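Local coordinates for protein purine nucleoside phosphorylase (Schistosoma mansoni, PDB 6BI9) that probably catalyses the reversible phosphorolysis of purine nucleosides such as inosine and guanosine to the free base and ribose 1-phosphate, at residues 192-197 with 220-225; 242-247 with 260-265. All blocks are in the same frame, centred on the assembly; numbering follows the deposited sequence.

Contact 1. Residues 192-197 with 220-225; sequences GVYAFN and GMSTVP. With DS7 (1,2,5-trimethyl-1H-pyrrole-3-carboxylic acid), chain G.
Tyr194 reaches its OH to the turn that follows Gly220, and Phe196 packs against that turn and the start of helix 224-232. With CG of Tyr194 anti to the backbone N (chi1 -179°), the phenol runs out to where its OH accepts a hydrogen bond from Ser222 N, 3.2 Å long and fairly straight at 164°. A water in the plane of the ring links the same OH to Ser222 OG. Tyr194 OH lies close against the Gly220 backbone, 3.1 Å from Gly220 C, on the side where a side chain would otherwise project. Val224 sets its CG2 branch between the two aromatic residues, 3.7 Å from Tyr194 CD2 and 3.8 Å from Phe196 CB. The Phe196 ring is gripped from two directions. Pro225 CD sits over one face in a CH-pi contact, 4.1 Å from the ring centroid, while Gly220 O lies at the ring edge, in plane. The backbones pair as parallel strands at Phe196 and Gly220, Gly220 N giving to Ala195 O and Asn197 N to Gly220 O. Past the strand end, Asn197 ND2 donates to DS7 O at 2.9 Å and weakly to DS7 O1; Met221 CG also lies against the ligand carboxylate. The parallel pair 189-196/218-220 belongs to the mixed central sheet of the phosphorylase superfamily fold, and its ends border the DS7 pocket, near Gly142 and Phe161 of a second subunit.

Contact 2. Residues 242-247 with 260-265; sequences LIANNS and EKVLAV. With DS7 (1,2,5-trimethyl-1H-pyrrole-3-carboxylic acid), chain G.
Val265 turns both of its methyl branches onto the strand: with CG1 anti to the backbone N (chi1 179°) and CG2 anti to the carbonyl carbon, the fork straddles successive peptide groups. CG1 comes to 3.7 Å from Ile243 O and CG2 to the same distance from Ala244 O, so the valine meets backbone carbonyls as much as side chains. Val262, one helical turn earlier, has a similar first torsion (171°), and its CG2 branch meets Ala244 CB at 3.9 Å. The small alanine lets the helix come close here, with the CA atoms of Ala244 and Val262 5.4 Å apart. Leu242 adds a looser apolar touch, its CD1 4.2 Å from Val265 CG1. The two segments thus meet through methyl groups and carbonyls, with Ala244 O hydrogen-bonded instead to Ser128 OG.

Beyond Ala244 the strand leaves the helix and turns to the ligand. Asn245 OD1 lies 3.0 Å from the N-methyl carbon C7 of DS7, while its ND2 is held by Asp250. Ser247 OG, hydrogen-bonded to Glu203, stands near the ring methyl C6. Asn246 is the N-cap of helix 247-253, its OD1 accepting from Leu249 N.

Strand 242-246 and helix 260-265 run at 137° to each other, with axes 8.1 Å apart at closest approach. The helix therefore packs across the C-terminal end of strand 236-246, which is paired in the sheet with strands 112-121 and 131-139; Val262 extends the packing to Leu118 on the former.

Overall arrangement
Both contacts are largely buried and belong to the same mixed sheet, but they join different elements to it. The centre of contact 1 is about 9 Å from that of the chain; it joins a strand to a short strand end, a turn and the first residues of helix 224-232, combining backbone hydrogen bonds, a phenol hydroxyl and aromatic packing. The centre of contact 2, about 17 Å from that of the chain, sets a helix with a solvent-exposed outer side against a strand through aliphatic groups. In sequence helix 224-232 leads into strand 236-246. The contacts do not touch, yet both meet DS7: contact 1 its carboxylate, through the Asn197 amide and the Met221 chain, contact 2 two of its methyl groups, through 242-247.

Contact 1. Residues 192-197 with 220-225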
loop_
_atom_site.group_PDB
_atom_site.type_symbol
_atom_site.label_atom_id
_atom_site.label_comp_id
_atom_site.label_asym_id
_atom_site.label_seq_id
_atom_site.Cartn_x
_atom_site.Cartn_y
_atom_site.Cartn_z
ATOM N N GLY A 192 17.696 -12.380 11.230
ATOM C CA GLY A 192 17.270 -11.931 9.917
ATOM C C GLY A 192 16.315 -10.747 9.898
ATOM O O GLY A 192 15.823 -10.278 10.927
ATOM N N VAL A 193 16.105 -10.250 8.686
ATOM C CA VAL A 193 15.188 -9.132 8.403
ATOM C C VAL A 193 13.808 -9.679 8.006
ATOM O O VAL A 193 13.701 -10.510 7.096
ATOM C CB VAL A 193 15.765 -8.249 7.279
ATOM C CG1 VAL A 193 14.766 -7.154 6.861
ATOM C CG2 VAL A 193 17.115 -7.622 7.688
ATOM N N TYR A 194 12.749 -9.183 8.660
ATOM C CA TYR A 194 11.364 -9.621 8.441
ATOM C C TYR A 194 10.615 -8.681 7.503
ATOM O O TYR A 194 10.520 -7.477 7.779
ATOM C CB TYR A 194 10.642 -9.666 9.781
ATOM C CG TYR A 194 9.171 -10.119 9.807
ATOM C CD1 TYR A 194 8.835 -11.429 10.135
ATOM C CD2 TYR A 194 8.110 -9.228 9.581
ATOM C CE1 TYR A 194 7.517 -11.854 10.208
ATOM C CE2 TYR A 194 6.763 -9.655 9.658
ATOM C CZ TYR A 194 6.475 -10.954 9.967
ATOM O OH TYR A 194 5.174 -11.371 10.055
ATOM N N ALA A 195 10.067 -9.227 6.408
ATOM C CA ALA A 195 9.157 -8.480 5.535
ATOM C C ALA A 195 7.714 -8.706 5.966
ATOM O O ALA A 195 7.255 -9.851 6.041
ATOM C CB ALA A 195 9.302 -8.902 4.075
ATOM N N PHE A 196 6.965 -7.605 6.138
ATOM C CA PHE A 196 5.531 -7.637 6.468
ATOM C C PHE A 196 4.725 -7.554 5.161
ATOM O O PHE A 196 4.766 -6.515 4.479
ATOM C CB PHE A 196 5.219 -6.471 7.426
ATOM C CG PHE A 196 3.755 -6.348 7.851
ATOM C CD1 PHE A 196 2.901 -7.458 7.924
ATOM C CD2 PHE A 196 3.230 -5.080 8.174
ATOM C CE1 PHE A 196 1.573 -7.317 8.307
ATOM C CE2 PHE A 196 1.897 -4.926 8.548
ATOM C CZ PHE A 196 1.052 -6.033 8.605
ATOM N N ASN A 197 4.080 -8.686 4.797
ATOM C CA ASN A 197 3.089 -8.884 3.716
ATOM C C ASN A 197 1.730 -8.743 4.391
ATOM O O ASN A 197 1.383 -9.570 5.235
ATOM C CB ASN A 197 3.200 -10.331 3.137
ATOM C CG ASN A 197 2.004 -10.771 2.235
ATOM O OD1 ASN A 197 1.362 -9.968 1.569
ATOM N ND2 ASN A 197 1.730 -12.091 2.218
ATOM N N GLY A 220 6.123 -12.581 6.566
ATOM C CA GLY A 220 4.896 -12.977 7.245
ATOM C C GLY A 220 3.862 -11.864 7.303
ATOM O O GLY A 220 4.097 -10.754 6.817
ATOM N N MET A 221 2.713 -12.179 7.940
ATOM C CA MET A 221 1.512 -11.339 7.909
ATOM C C MET A 221 1.164 -10.688 9.260
ATOM O O MET A 221 -0.004 -10.335 9.481
ATOM C CB MET A 221 0.295 -12.153 7.441
ATOM C CG MET A 221 0.427 -12.895 6.205
ATOM S SD MET A 221 -1.048 -13.970 5.971
ATOM C CE MET A 221 -0.362 -14.965 4.668
ATOM N N SER A 222 2.108 -10.554 10.183
ATOM C CA SER A 222 1.802 -10.080 11.532
ATOM C C SER A 222 3.000 -9.305 12.086
ATOM O O SER A 222 3.960 -8.980 11.366
ATOM C CB SER A 222 1.438 -11.255 12.463
ATOM O OG SER A 222 2.593 -12.037 12.725
ATOM N N THR A 223 2.928 -9.025 13.395
ATOM C CA THR A 223 4.042 -8.607 14.251
ATOM C C THR A 223 4.505 -7.157 14.070
ATOM O O THR A 223 4.635 -6.448 15.075
ATOM C CB THR A 223 5.193 -9.587 14.082
ATOM O OG1 THR A 223 4.747 -10.887 14.532
ATOM C CG2 THR A 223 6.401 -9.159 14.923
ATOM N N VAL A 224 4.755 -6.689 12.838
ATOM C CA VAL A 224 5.286 -5.328 12.639
ATOM C C VAL A 224 4.351 -4.257 13.209
ATOM O O VAL A 224 4.847 -3.297 13.834
ATOM C CB VAL A 224 5.652 -5.126 11.165
ATOM C CG1 VAL A 224 5.858 -3.660 10.805
ATOM C CG2 VAL A 224 6.912 -5.933 10.808
ATOM N N PRO A 225 3.015 -4.335 13.067
ATOM C CA PRO A 225 2.163 -3.303 13.699
ATOM C C PRO A 225 2.337 -3.214 15.208
ATOM O O PRO A 225 2.491 -2.098 15.749
ATOM C CB PRO A 225 0.746 -3.719 13.286
ATOM C CG PRO A 225 0.967 -4.487 11.936
ATOM C CD PRO A 225 2.221 -5.267 12.225
HETATM C C7 DS7 G . 4.621 -19.665 4.887
HETATM C C4 DS7 G . 3.339 -14.651 4.121
HETATM C C5 DS7 G . 4.163 -17.254 4.133
HETATM C C6 DS7 G . 4.730 -17.501 2.748
HETATM C C3 DS7 G . 3.599 -16.076 4.715
HETATM C C2 DS7 G . 3.215 -16.452 6.038
HETATM C C1 DS7 G . 3.555 -17.803 6.241
HETATM O O DS7 G . 3.334 -14.386 2.916
HETATM O O1 DS7 G . 3.034 -13.693 4.851
HETATM N N DS7 G . 4.130 -18.302 5.063
HETATM C C DS7 G . 3.366 -18.656 7.489
HETATM O O HOH W 1 4.174 -13.951 10.752
#

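Contact 2. Residues 242-247 with 260-265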
loop_
_atom_site.group_PDB
_atom_site.type_symbol
_atom_site.label_atom_id
_atom_site.label_comp_id
_atom_site.label_asym_id
_atom_site.label_seq_id
_atom_site.Cartn_x
_atom_site.Cartn_y
_atom_site.Cartn_z
ATOM N N LEU A 242 9.062 -18.631 13.645
ATOM C CA LEU A 242 9.200 -20.059 13.337
ATOM C C LEU A 242 8.960 -20.258 11.839
ATOM O O LEU A 242 7.908 -19.864 11.308
ATOM C CB LEU A 242 8.210 -20.895 14.160
ATOM C CG LEU A 242 8.076 -22.376 13.774
ATOM C CD1 LEU A 242 9.391 -23.125 13.933
ATOM C CD2 LEU A 242 6.987 -23.060 14.631
ATOM N N ILE A 243 9.931 -20.857 11.155
ATOM C CA ILE A 243 9.906 -20.981 9.693
ATOM C C ILE A 243 9.091 -22.201 9.263
ATOM O O ILE A 243 9.431 -23.336 9.600
ATOM C CB ILE A 243 11.342 -21.064 9.140
ATOM C CG1 ILE A 243 12.159 -19.822 9.540
ATOM C CG2 ILE A 243 11.340 -21.253 7.607
ATOM C CD1 ILE A 243 11.538 -18.471 9.067
ATOM N N ALA A 244 8.042 -21.979 8.449
ATOM C CA ALA A 244 7.186 -23.084 8.031
ATOM C C ALA A 244 7.725 -23.815 6.800
ATOM O O ALA A 244 7.462 -25.006 6.622
ATOM C CB ALA A 244 5.772 -22.567 7.755
ATOM N N ASN A 245 8.485 -23.122 5.957
ATOM C CA ASN A 245 8.888 -23.618 4.646
ATOM C C ASN A 245 9.935 -22.660 4.102
ATOM O O ASN A 245 10.106 -21.559 4.624
ATOM C CB ASN A 245 7.698 -23.687 3.681
ATOM C CG ASN A 245 7.173 -22.287 3.303
ATOM O OD1 ASN A 245 6.903 -21.455 4.175
ATOM N ND2 ASN A 245 7.057 -22.017 2.002
ATOM N N ASN A 246 10.585 -23.051 2.996
ATOM C CA ASN A 246 11.388 -22.096 2.224
ATOM C C ASN A 246 10.661 -21.802 0.908
ATOM O O ASN A 246 10.563 -22.676 0.032
ATOM C CB ASN A 246 12.808 -22.614 1.976
ATOM C CG ASN A 246 13.692 -21.551 1.393
ATOM O OD1 ASN A 246 13.500 -21.171 0.247
ATOM N ND2 ASN A 246 14.671 -21.046 2.182
ATOM N N SER A 247 10.144 -20.569 0.778
ATOM C CA SER A 247 9.312 -20.211 -0.356
ATOM C C SER A 247 10.100 -20.176 -1.658
ATOM O O SER A 247 9.518 -20.362 -2.733
ATOM C CB SER A 247 8.661 -18.829 -0.129
ATOM O OG SER A 247 8.087 -18.740 1.157
ATOM N N GLU A 260 -2.532 -26.131 6.658
ATOM C CA GLU A 260 -2.363 -27.420 7.321
ATOM C C GLU A 260 -0.891 -27.745 7.517
ATOM O O GLU A 260 -0.476 -28.185 8.602
ATOM C CB GLU A 260 -3.041 -28.526 6.510
ATOM C CG GLU A 260 -4.570 -28.436 6.453
ATOM C CD GLU A 260 -5.081 -27.169 5.775
ATOM O OE1 GLU A 260 -4.530 -26.791 4.718
ATOM O OE2 GLU A 260 -6.024 -26.546 6.305
ATOM N N LYS A 261 -0.078 -27.549 6.477
ATOM C CA LYS A 261 1.361 -27.778 6.608
ATOM C C LYS A 261 1.982 -26.842 7.638
ATOM O O LYS A 261 2.913 -27.224 8.369
ATOM C CB LYS A 261 2.046 -27.608 5.251
ATOM C CG LYS A 261 1.704 -28.686 4.203
ATOM C CD LYS A 261 2.351 -28.362 2.851
ATOM C CE LYS A 261 1.940 -29.340 1.749
ATOM N NZ LYS A 261 2.615 -29.049 0.448
ATOM N N VAL A 262 1.487 -25.603 7.711
ATOM C CA VAL A 262 2.034 -24.640 8.667
ATOM C C VAL A 262 1.784 -25.101 10.100
ATOM O O VAL A 262 2.688 -25.067 10.947
ATOM C CB VAL A 262 1.439 -23.242 8.409
ATOM C CG1 VAL A 262 1.820 -22.265 9.527
ATOM C CG2 VAL A 262 1.941 -22.682 7.075
ATOM N N LEU A 263 0.545 -25.513 10.403
ATOM C CA LEU A 263 0.216 -25.888 11.776
ATOM C C LEU A 263 0.955 -27.149 12.199
ATOM O O LEU A 263 1.227 -27.336 13.390
ATOM C CB LEU A 263 -1.292 -26.085 11.931
ATOM C CG LEU A 263 -2.159 -24.810 11.914
ATOM C CD1 LEU A 263 -3.636 -25.108 12.124
ATOM C CD2 LEU A 263 -1.690 -23.819 12.978
ATOM N N ALA A 264 1.291 -28.014 11.248
ATOM C CA ALA A 264 2.073 -29.206 11.585
ATOM C C ALA A 264 3.499 -28.851 12.013
ATOM O O ALA A 264 4.063 -29.522 12.894
ATOM C CB ALA A 264 2.095 -30.165 10.400
ATOM N N VAL A 265 4.094 -27.819 11.405
ATOM C CA VAL A 265 5.395 -27.321 11.863
ATOM C C VAL A 265 5.272 -26.709 13.256
ATOM O O VAL A 265 6.133 -26.923 14.120
ATOM C CB VAL A 265 5.998 -26.321 10.857
ATOM C CG1 VAL A 265 7.348 -25.793 11.360
ATOM C CG2 VAL A 265 6.181 -26.990 9.498
HETATM C C7 DS7 G . 4.621 -19.665 4.887
HETATM C C4 DS7 G . 3.339 -14.651 4.121
HETATM C C5 DS7 G . 4.163 -17.254 4.133
HETATM C C6 DS7 G . 4.730 -17.501 2.748
HETATM C C3 DS7 G . 3.599 -16.076 4.715
HETATM C C2 DS7 G . 3.215 -16.452 6.038
HETATM C C1 DS7 G . 3.555 -17.803 6.241
HETATM O O DS7 G . 3.334 -14.386 2.916
HETATM O O1 DS7 G . 3.034 -13.693 4.851
HETATM N N DS7 G . 4.130 -18.302 5.063
HETATM C C DS7 G . 3.366 -18.656 7.489
#